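Local atomic coordinates of glypican-1 (Homo sapiens, PDB entry 4YWT), a protein that carries heparan sulfate chains at the cell surface and, through them, binds alpha-4(V) collagen and takes part in Schwann cell myelination. Residues Q36-K41 and E73-N78; D108-L113 and L149-A154; N115-T120 and D142-L147. The protein carries 3 engineered substitutions. All coordinates share one frame; numbering follows the deposited sequence. Where two conformers were deposited one is given.

Helix 70-129 takes part in all three contacts. Interaction 1 pins the short helix 32-39 to it near one end of the elongated molecule, while interactions 2 and 3 both join it to helix 137-152 on the opposite side of the chain's centre. The centres of interactions 1 and 2 lie about 54 Å apart and those of 1 and 3 about 63 Å. Interactions 2 and 3 are only about 10 Å apart, centre to centre, and form successive layers of one helix pair, with 115-120 and 142-147 falling between 108-113 and 149-154 in sequence. The N-acetylglucosamine bonded to Asn115 in interaction 3 lies beside Gln111 of interaction 2.

Interaction 1: residues Q36-K41 and E73-N78; sequences QIYGAK and EENLAN
The polar part of this contact is one hydrogen bond, from Asn75 to the phenol of Tyr38. Asn75 ND2 donates to Tyr38 OH over 2.7 Å, the N-H...O angle being 158°. The hydroxyl lies in the amide plane of Asn75, so the N-H is aimed well at its acceptor. The amide reaches the tyrosine at its hydroxyl end, near the ring plane, and the two flat groups are tilted 34° to each other. Placed anti to the backbone N, CG of Tyr38 carries the ring across to helix 70-129, although the first bond of the side chain does not aim there.

The contact lies at the disulfide-linked end of the glypican core: 36-39 belongs to the short helix 32-39, and 73-78 lies near the start of the long helix 70-129. Leu76 packs on Cys258, which is disulfide-bonded to Cys68, and Glu73 accepts from the backbone N of Cys61, the partner of Cys255. The closest CA atoms, those of Tyr38 and Leu76, are 7.9 Å apart, and side chains bridge that gap.

The apolar contacts centre on Leu76. Its CD2 meets the ring edge at Tyr38 CD1, 4.1 Å away, and the aliphatic part of Lys41 approaches the same methyl, CD to Leu76 CD2 being 4.2 Å. The ammonium end of Lys41 bonds to Tyr254 OH. Phe43 meets the Tyr38 ring, and Met250 of helix 243-253 packs on Leu76.

Interaction 2: residues D108-L113 and L149-A154; sequences DHFQHL and LYYRGA. With NAG (2-acetamido-2-deoxy-beta-D-glucopyranose), chain E.
Two neighbouring helices of the largely helical glypican core meet here, 70-129 and the final turn of 137-152, beside the N-linked sugar of Asn115. Tyr151 spans the gap. Its hydroxyl end comes to the ring edge of Phe110, near the ring plane, with Tyr151 OH 3.7 Å from Phe110 CD2. The CB of Phe110 also touches the tyrosine, 3.9 Å from Tyr151 CE1. Ring centroids 6.0 Å apart and planes at 63° describe an oblique aromatic pair. In Tyr151 a chi1 of 166° swings the ring away from the backbone N and across the gap, between Phe110 and Gln111.

The aliphatic stem of Gln111 makes the second contact with the ring, CG lying 4.0 Å from Tyr151 CE2, and the two side chains cross at about a right angle. The beginning of the same stem borders the sugar, with Gln111 CB 3.9 Å from NAG O7. The phenol hydroxyl is hydrogen-bonded to Asp107, one residue ahead of 108-113.

Around the pair, Val223 of helix 204-236 touches both aromatic side chains, Leu374 of helix 373-387 packs on Phe110, and Phe303 meets the Phe110 ring edge-to-face.

Interaction 3: residues N115-T120 and D142-L147; sequences NDSERT and DLYSEL. With NAG (2-acetamido-2-deoxy-beta-D-glucopyranose), chain E.
Glu118 lays its aliphatic stem flat over one face of the Tyr144 ring. Its CB sits 3.8 Å from the ring centroid and 12° off the ring normal, which meets the geometry of a CH-pi contact. Further along, Glu118 CG is 3.7 Å from Tyr144 CG. The stem points its CG away from the backbone N of Glu118 (chi1 -166°) and stays extended from there, which makes it follow the ring back toward helix 137-152 while the tyrosine runs the opposite way. The carboxylate, with its plane 3° from that of the ring, ends beside Tyr144 CB, which lies 3.7 Å from Glu118 CD.

The far end of the tyrosine is held by Ser117. Tyr144 OH and Ser117 OG are hydrogen-bonded at 3.2 Å, either being a possible donor, and Ser117 CB lies at the ring edge. Ser117 OG also bonds to His317 ND1, which ties the pair to helix 316-328.

The carboxylate of Glu118 has two further anchors. OE1 forms a salt bridge with Arg148, the residue after 142-147, and OE2 accepts a hydrogen bond of 2.7 Å from a water that in turn accepts one from Ser145 OG. The charged end thus links back to helix 137-152 both directly and through solvent.

One turn earlier on helix 70-129, Asn115 carries the N-linked glycan, its ND2 bonded covalently to C1 of the N-acetylglucosamine at 1.4 Å. Its side chain touches Arg148.

Helices 70-129 and 137-152, connected through the short helix 131-134, pack as a helical hairpin within the elongated core; their CA atoms approach to 7.0 Å here, between Glu118 and Tyr144. Leu114 and Leu121 of helix 70-129 also touch Tyr144, Val316 of helix 316-328 packs on it, and helix 158-177 covers Leu143.

Interaction 1: residues Q36-K41 and E73-N78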
# COMPACT_ATOMS: atom_id res chain seq x y z
N GLN A 36 19.70 38.50 -10.42
CA GLN A 36 18.40 38.30 -11.05
C GLN A 36 17.71 37.04 -10.53
O GLN A 36 16.51 37.04 -10.28
CB GLN A 36 18.55 38.23 -12.57
CG GLN A 36 17.60 37.25 -13.24
CD GLN A 36 17.68 37.29 -14.75
OE1 GLN A 36 18.30 38.18 -15.33
NE2 GLN A 36 17.04 36.32 -15.40
N ILE A 37 18.48 35.96 -10.37
CA ILE A 37 17.91 34.70 -9.89
C ILE A 37 17.46 34.82 -8.44
O ILE A 37 16.36 34.38 -8.08
CB ILE A 37 18.93 33.54 -10.03
CG1 ILE A 37 19.17 33.23 -11.50
CG2 ILE A 37 18.42 32.30 -9.31
CD1 ILE A 37 20.22 32.16 -11.74
N TYR A 38 18.29 35.43 -7.61
CA TYR A 38 17.98 35.65 -6.20
C TYR A 38 16.78 36.58 -6.03
O TYR A 38 16.03 36.46 -5.06
CB TYR A 38 19.21 36.21 -5.48
CG TYR A 38 19.02 36.49 -4.00
CD1 TYR A 38 19.04 35.46 -3.07
CD2 TYR A 38 18.86 37.79 -3.54
CE1 TYR A 38 18.88 35.72 -1.72
CE2 TYR A 38 18.71 38.05 -2.19
CZ TYR A 38 18.72 37.01 -1.29
OH TYR A 38 18.56 37.27 0.05
N GLY A 39 16.61 37.49 -6.98
CA GLY A 39 15.51 38.45 -6.93
C GLY A 39 14.20 37.87 -7.42
O GLY A 39 13.14 38.15 -6.84
N ALA A 40 14.25 37.06 -8.47
CA ALA A 40 13.06 36.42 -9.02
C ALA A 40 12.55 35.34 -8.08
O ALA A 40 11.49 34.76 -8.30
CB ALA A 40 13.36 35.84 -10.39
N LYS A 41 13.31 35.07 -7.03
CA LYS A 41 12.94 34.08 -6.03
C LYS A 41 12.33 34.73 -4.79
O LYS A 41 12.18 34.09 -3.75
CB LYS A 41 14.16 33.24 -5.64
CG LYS A 41 14.53 32.19 -6.68
CD LYS A 41 15.76 31.41 -6.27
CE LYS A 41 15.85 30.10 -7.03
NZ LYS A 41 14.71 29.20 -6.71
N GLU A 73 22.70 33.51 1.51
CA GLU A 73 22.99 32.10 1.75
C GLU A 73 21.88 31.44 2.56
O GLU A 73 21.40 30.36 2.21
CB GLU A 73 24.34 31.94 2.47
CG GLU A 73 25.02 30.60 2.22
CD GLU A 73 26.17 30.35 3.19
OE1 GLU A 73 26.17 30.95 4.28
OE2 GLU A 73 27.06 29.55 2.85
N GLU A 74 21.47 32.11 3.64
CA GLU A 74 20.39 31.60 4.48
C GLU A 74 19.08 31.47 3.70
O GLU A 74 18.43 30.42 3.75
CB GLU A 74 20.19 32.52 5.69
CG GLU A 74 21.30 32.44 6.73
CD GLU A 74 21.10 33.41 7.88
OE1 GLU A 74 20.27 34.33 7.74
OE2 GLU A 74 21.77 33.24 8.92
N ASN A 75 18.72 32.53 2.98
CA ASN A 75 17.50 32.53 2.18
C ASN A 75 17.47 31.40 1.15
O ASN A 75 16.47 30.69 1.02
CB ASN A 75 17.34 33.88 1.47
CG ASN A 75 16.82 34.97 2.39
OD1 ASN A 75 16.08 34.69 3.33
ND2 ASN A 75 17.21 36.21 2.12
N LEU A 76 18.58 31.24 0.43
CA LEU A 76 18.68 30.19 -0.58
C LEU A 76 18.64 28.80 0.06
O LEU A 76 18.09 27.86 -0.52
CB LEU A 76 19.96 30.36 -1.40
CG LEU A 76 19.97 31.55 -2.36
CD1 LEU A 76 21.32 31.69 -3.03
CD2 LEU A 76 18.87 31.40 -3.40
N ALA A 77 19.22 28.68 1.26
CA ALA A 77 19.16 27.43 2.01
C ALA A 77 17.71 27.06 2.33
O ALA A 77 17.25 25.96 2.01
CB ALA A 77 19.98 27.54 3.28
N ASN A 78 17.00 28.00 2.95
CA ASN A 78 15.58 27.85 3.23
C ASN A 78 14.80 27.45 1.98
O ASN A 78 13.96 26.55 2.01
CB ASN A 78 15.00 29.15 3.80
CG ASN A 78 14.84 29.10 5.31
OD1 ASN A 78 15.82 29.18 6.06
ND2 ASN A 78 13.60 28.99 5.77

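Interaction 2: residues D108-L113 and L149-A154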
# COMPACT_ATOMS: atom_id res chain seq x y z
N ASP A 108 -14.87 -1.93 -1.59
CA ASP A 108 -16.17 -1.73 -2.21
C ASP A 108 -16.58 -2.92 -3.08
O ASP A 108 -17.75 -3.29 -3.11
CB ASP A 108 -16.18 -0.45 -3.06
CG ASP A 108 -16.33 0.80 -2.21
OD1 ASP A 108 -16.16 0.71 -0.98
OD2 ASP A 108 -16.61 1.87 -2.79
N HIS A 109 -15.62 -3.51 -3.79
CA HIS A 109 -15.96 -4.61 -4.69
C HIS A 109 -16.24 -5.91 -3.95
O HIS A 109 -17.10 -6.68 -4.37
CB HIS A 109 -14.86 -4.84 -5.73
CG HIS A 109 -15.20 -5.93 -6.70
ND1 HIS A 109 -16.30 -5.87 -7.53
CD2 HIS A 109 -14.59 -7.11 -6.96
CE1 HIS A 109 -16.35 -6.97 -8.26
NE2 HIS A 109 -15.33 -7.73 -7.94
N PHE A 110 -15.52 -6.16 -2.86
CA PHE A 110 -15.79 -7.35 -2.05
C PHE A 110 -17.18 -7.22 -1.43
O PHE A 110 -18.02 -8.15 -1.52
CB PHE A 110 -14.72 -7.52 -0.97
CG PHE A 110 -13.42 -8.05 -1.50
CD1 PHE A 110 -13.39 -9.07 -2.43
CD2 PHE A 110 -12.21 -7.52 -1.07
CE1 PHE A 110 -12.19 -9.56 -2.92
CE2 PHE A 110 -11.01 -7.99 -1.55
CZ PHE A 110 -11.00 -9.02 -2.48
N GLN A 111 -17.43 -6.06 -0.82
CA GLN A 111 -18.73 -5.80 -0.23
C GLN A 111 -19.85 -5.91 -1.27
O GLN A 111 -20.92 -6.46 -0.98
CB GLN A 111 -18.75 -4.42 0.43
CG GLN A 111 -17.97 -4.37 1.74
CD GLN A 111 -18.02 -3.01 2.40
OE1 GLN A 111 -16.98 -2.43 2.73
NE2 GLN A 111 -19.22 -2.49 2.60
N HIS A 112 -19.60 -5.41 -2.48
CA HIS A 112 -20.60 -5.49 -3.54
C HIS A 112 -20.83 -6.92 -4.00
O HIS A 112 -21.94 -7.29 -4.32
CB HIS A 112 -20.21 -4.64 -4.75
CG HIS A 112 -21.03 -4.93 -5.96
ND1 HIS A 112 -20.58 -5.73 -6.99
CD2 HIS A 112 -22.29 -4.56 -6.30
CE1 HIS A 112 -21.52 -5.82 -7.92
NE2 HIS A 112 -22.56 -5.12 -7.52
N LEU A 113 -19.77 -7.72 -4.05
CA LEU A 113 -19.91 -9.12 -4.45
C LEU A 113 -20.80 -9.84 -3.45
O LEU A 113 -21.74 -10.54 -3.84
CB LEU A 113 -18.54 -9.80 -4.54
CG LEU A 113 -17.74 -9.53 -5.82
CD1 LEU A 113 -16.36 -10.17 -5.72
CD2 LEU A 113 -18.48 -10.04 -7.05
N LEU A 149 -19.68 -9.48 8.83
CA LEU A 149 -18.92 -9.22 10.05
C LEU A 149 -17.55 -9.88 9.99
O LEU A 149 -16.55 -9.31 10.43
CB LEU A 149 -19.68 -9.72 11.27
CG LEU A 149 -20.70 -8.77 11.90
CD1 LEU A 149 -21.57 -9.51 12.90
CD2 LEU A 149 -19.98 -7.60 12.57
N TYR A 150 -17.51 -11.10 9.46
CA TYR A 150 -16.27 -11.85 9.31
C TYR A 150 -15.30 -11.15 8.37
O TYR A 150 -14.09 -11.14 8.62
CB TYR A 150 -16.56 -13.26 8.81
CG TYR A 150 -15.34 -14.15 8.74
CD1 TYR A 150 -14.69 -14.55 9.90
CD2 TYR A 150 -14.85 -14.59 7.52
CE1 TYR A 150 -13.58 -15.37 9.84
CE2 TYR A 150 -13.73 -15.41 7.46
CZ TYR A 150 -13.10 -15.79 8.62
OH TYR A 150 -12.00 -16.61 8.57
N TYR A 151 -15.83 -10.56 7.30
CA TYR A 151 -15.00 -9.82 6.37
C TYR A 151 -14.48 -8.54 7.00
O TYR A 151 -13.32 -8.17 6.81
CB TYR A 151 -15.76 -9.48 5.08
CG TYR A 151 -15.07 -8.44 4.23
CD1 TYR A 151 -14.00 -8.78 3.42
CD2 TYR A 151 -15.47 -7.11 4.26
CE1 TYR A 151 -13.35 -7.83 2.65
CE2 TYR A 151 -14.84 -6.15 3.49
CZ TYR A 151 -13.78 -6.52 2.68
OH TYR A 151 -13.14 -5.57 1.92
N ARG A 152 -15.34 -7.85 7.75
CA ARG A 152 -14.97 -6.56 8.33
C ARG A 152 -13.93 -6.70 9.44
O ARG A 152 -13.37 -5.71 9.90
CB ARG A 152 -16.20 -5.84 8.86
CG ARG A 152 -17.12 -5.32 7.76
CD ARG A 152 -18.11 -4.31 8.29
NE ARG A 152 -19.08 -3.90 7.28
CZ ARG A 152 -20.39 -4.14 7.35
NH1 ARG A 152 -20.89 -4.78 8.40
NH2 ARG A 152 -21.20 -3.74 6.38
N GLY A 153 -13.66 -7.93 9.86
CA GLY A 153 -12.59 -8.19 10.81
C GLY A 153 -13.05 -8.59 12.19
O GLY A 153 -12.22 -8.96 13.03
N ALA A 154 -14.35 -8.51 12.45
CA ALA A 154 -14.91 -8.95 13.72
C ALA A 154 -14.51 -10.40 13.95
O ALA A 154 -14.48 -11.19 13.00
CB ALA A 154 -16.42 -8.80 13.73
C1 NAG E . -23.59 -3.85 1.49
C2 NAG E . -23.23 -2.37 1.23
C3 NAG E . -23.10 -1.61 2.55
C4 NAG E . -24.33 -1.82 3.42
C5 NAG E . -24.56 -3.31 3.62
C6 NAG E . -25.80 -3.61 4.44
C7 NAG E . -21.97 -1.87 -0.82
C8 NAG E . -23.29 -1.53 -1.45
N2 NAG E . -22.01 -2.26 0.46
O3 NAG E . -22.94 -0.22 2.27
O4 NAG E . -24.15 -1.18 4.68
O5 NAG E . -24.74 -3.93 2.35
O6 NAG E . -26.86 -2.73 4.11
O7 NAG E . -20.91 -1.78 -1.44

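Interaction 3: residues N115-T120 and D142-L147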
# COMPACT_ATOMS: atom_id res chain seq x y z
N ASN A 115 -22.98 -8.51 -1.21
CA ASN A 115 -24.31 -7.92 -1.26
C ASN A 115 -25.13 -8.38 -2.47
O ASN A 115 -26.32 -8.66 -2.37
CB ASN A 115 -24.20 -6.39 -1.26
CG ASN A 115 -23.80 -5.83 0.09
OD1 ASN A 115 -23.39 -6.57 0.99
ND2 ASN A 115 -23.92 -4.52 0.25
N ASP A 116 -24.46 -8.47 -3.62
CA ASP A 116 -25.08 -8.87 -4.87
C ASP A 116 -25.44 -10.34 -4.83
O ASP A 116 -26.45 -10.76 -5.38
CB ASP A 116 -24.15 -8.59 -6.05
CG ASP A 116 -24.89 -8.35 -7.35
OD1 ASP A 116 -25.33 -7.21 -7.58
OD2 ASP A 116 -25.04 -9.31 -8.14
N SER A 117 -24.59 -11.13 -4.18
CA SER A 117 -24.90 -12.54 -3.95
C SER A 117 -26.19 -12.64 -3.14
O SER A 117 -27.10 -13.40 -3.49
CB SER A 117 -23.75 -13.25 -3.23
OG SER A 117 -23.90 -14.65 -3.31
N GLU A 118 -26.27 -11.85 -2.07
CA GLU A 118 -27.46 -11.87 -1.22
C GLU A 118 -28.72 -11.44 -1.98
O GLU A 118 -29.78 -12.07 -1.84
CB GLU A 118 -27.26 -10.97 0.00
CG GLU A 118 -28.29 -11.19 1.10
CD GLU A 118 -28.10 -10.28 2.29
OE1 GLU A 118 -27.17 -9.44 2.26
OE2 GLU A 118 -28.87 -10.40 3.27
N ARG A 119 -28.62 -10.39 -2.78
CA ARG A 119 -29.76 -9.90 -3.56
C ARG A 119 -30.21 -10.93 -4.59
O ARG A 119 -31.41 -11.14 -4.80
CB ARG A 119 -29.43 -8.58 -4.24
CG ARG A 119 -29.52 -7.37 -3.33
CD ARG A 119 -29.35 -6.07 -4.11
NE ARG A 119 -28.35 -5.20 -3.50
CZ ARG A 119 -27.10 -5.07 -3.94
NH1 ARG A 119 -26.70 -5.75 -5.01
NH2 ARG A 119 -26.26 -4.25 -3.33
N THR A 120 -29.24 -11.56 -5.24
CA THR A 120 -29.52 -12.61 -6.21
C THR A 120 -30.26 -13.77 -5.55
O THR A 120 -31.22 -14.30 -6.10
CB THR A 120 -28.23 -13.14 -6.87
OG1 THR A 120 -27.49 -12.04 -7.42
CG2 THR A 120 -28.56 -14.13 -7.98
N ASP A 142 -29.10 -13.94 8.04
CA ASP A 142 -28.19 -14.03 9.18
C ASP A 142 -26.83 -14.55 8.75
O ASP A 142 -25.80 -14.04 9.18
CB ASP A 142 -28.77 -14.93 10.27
CG ASP A 142 -29.83 -14.23 11.11
OD1 ASP A 142 -29.74 -13.00 11.27
OD2 ASP A 142 -30.74 -14.92 11.61
N LEU A 143 -26.82 -15.57 7.89
CA LEU A 143 -25.57 -16.10 7.37
C LEU A 143 -24.77 -15.02 6.65
O LEU A 143 -23.56 -14.89 6.85
CB LEU A 143 -25.82 -17.29 6.45
CG LEU A 143 -24.56 -17.92 5.85
CD1 LEU A 143 -23.56 -18.27 6.94
CD2 LEU A 143 -24.90 -19.15 5.02
N TYR A 144 -25.45 -14.25 5.80
CA TYR A 144 -24.78 -13.18 5.07
C TYR A 144 -24.26 -12.09 6.01
O TYR A 144 -23.17 -11.56 5.80
CB TYR A 144 -25.71 -12.57 4.02
CG TYR A 144 -25.72 -13.33 2.72
CD1 TYR A 144 -26.69 -14.29 2.46
CD2 TYR A 144 -24.75 -13.10 1.76
CE1 TYR A 144 -26.69 -15.00 1.27
CE2 TYR A 144 -24.75 -13.80 0.56
CZ TYR A 144 -25.72 -14.75 0.33
OH TYR A 144 -25.73 -15.45 -0.86
N SER A 145 -25.04 -11.75 7.03
CA SER A 145 -24.59 -10.78 8.02
C SER A 145 -23.33 -11.27 8.74
O SER A 145 -22.41 -10.50 8.99
CB SER A 145 -25.70 -10.48 9.04
OG SER A 145 -26.72 -9.69 8.46
N GLU A 146 -23.31 -12.56 9.07
CA GLU A 146 -22.16 -13.18 9.72
C GLU A 146 -20.93 -13.14 8.82
O GLU A 146 -19.83 -12.83 9.28
CB GLU A 146 -22.48 -14.62 10.12
CG GLU A 146 -23.31 -14.75 11.39
CD GLU A 146 -22.45 -14.73 12.65
OE1 GLU A 146 -21.75 -15.72 12.91
OE2 GLU A 146 -22.48 -13.71 13.37
N LEU A 147 -21.12 -13.47 7.54
CA LEU A 147 -20.04 -13.39 6.56
C LEU A 147 -19.50 -11.97 6.47
O LEU A 147 -18.30 -11.75 6.34
CB LEU A 147 -20.53 -13.85 5.19
CG LEU A 147 -20.70 -15.35 4.93
CD1 LEU A 147 -21.29 -15.58 3.55
CD2 LEU A 147 -19.36 -16.05 5.06
C1 NAG E . -23.59 -3.85 1.49
C2 NAG E . -23.23 -2.37 1.23
C3 NAG E . -23.10 -1.61 2.55
C4 NAG E . -24.33 -1.82 3.42
C5 NAG E . -24.56 -3.31 3.62
C6 NAG E . -25.80 -3.61 4.44
C7 NAG E . -21.97 -1.87 -0.82
C8 NAG E . -23.29 -1.53 -1.45
N2 NAG E . -22.01 -2.26 0.46
O3 NAG E . -22.94 -0.22 2.27
O4 NAG E . -24.15 -1.18 4.68
O5 NAG E . -24.74 -3.93 2.35
O6 NAG E . -26.86 -2.73 4.11
O7 NAG E . -20.91 -1.78 -1.44
O HOH W 1 -27.57 -9.72 5.51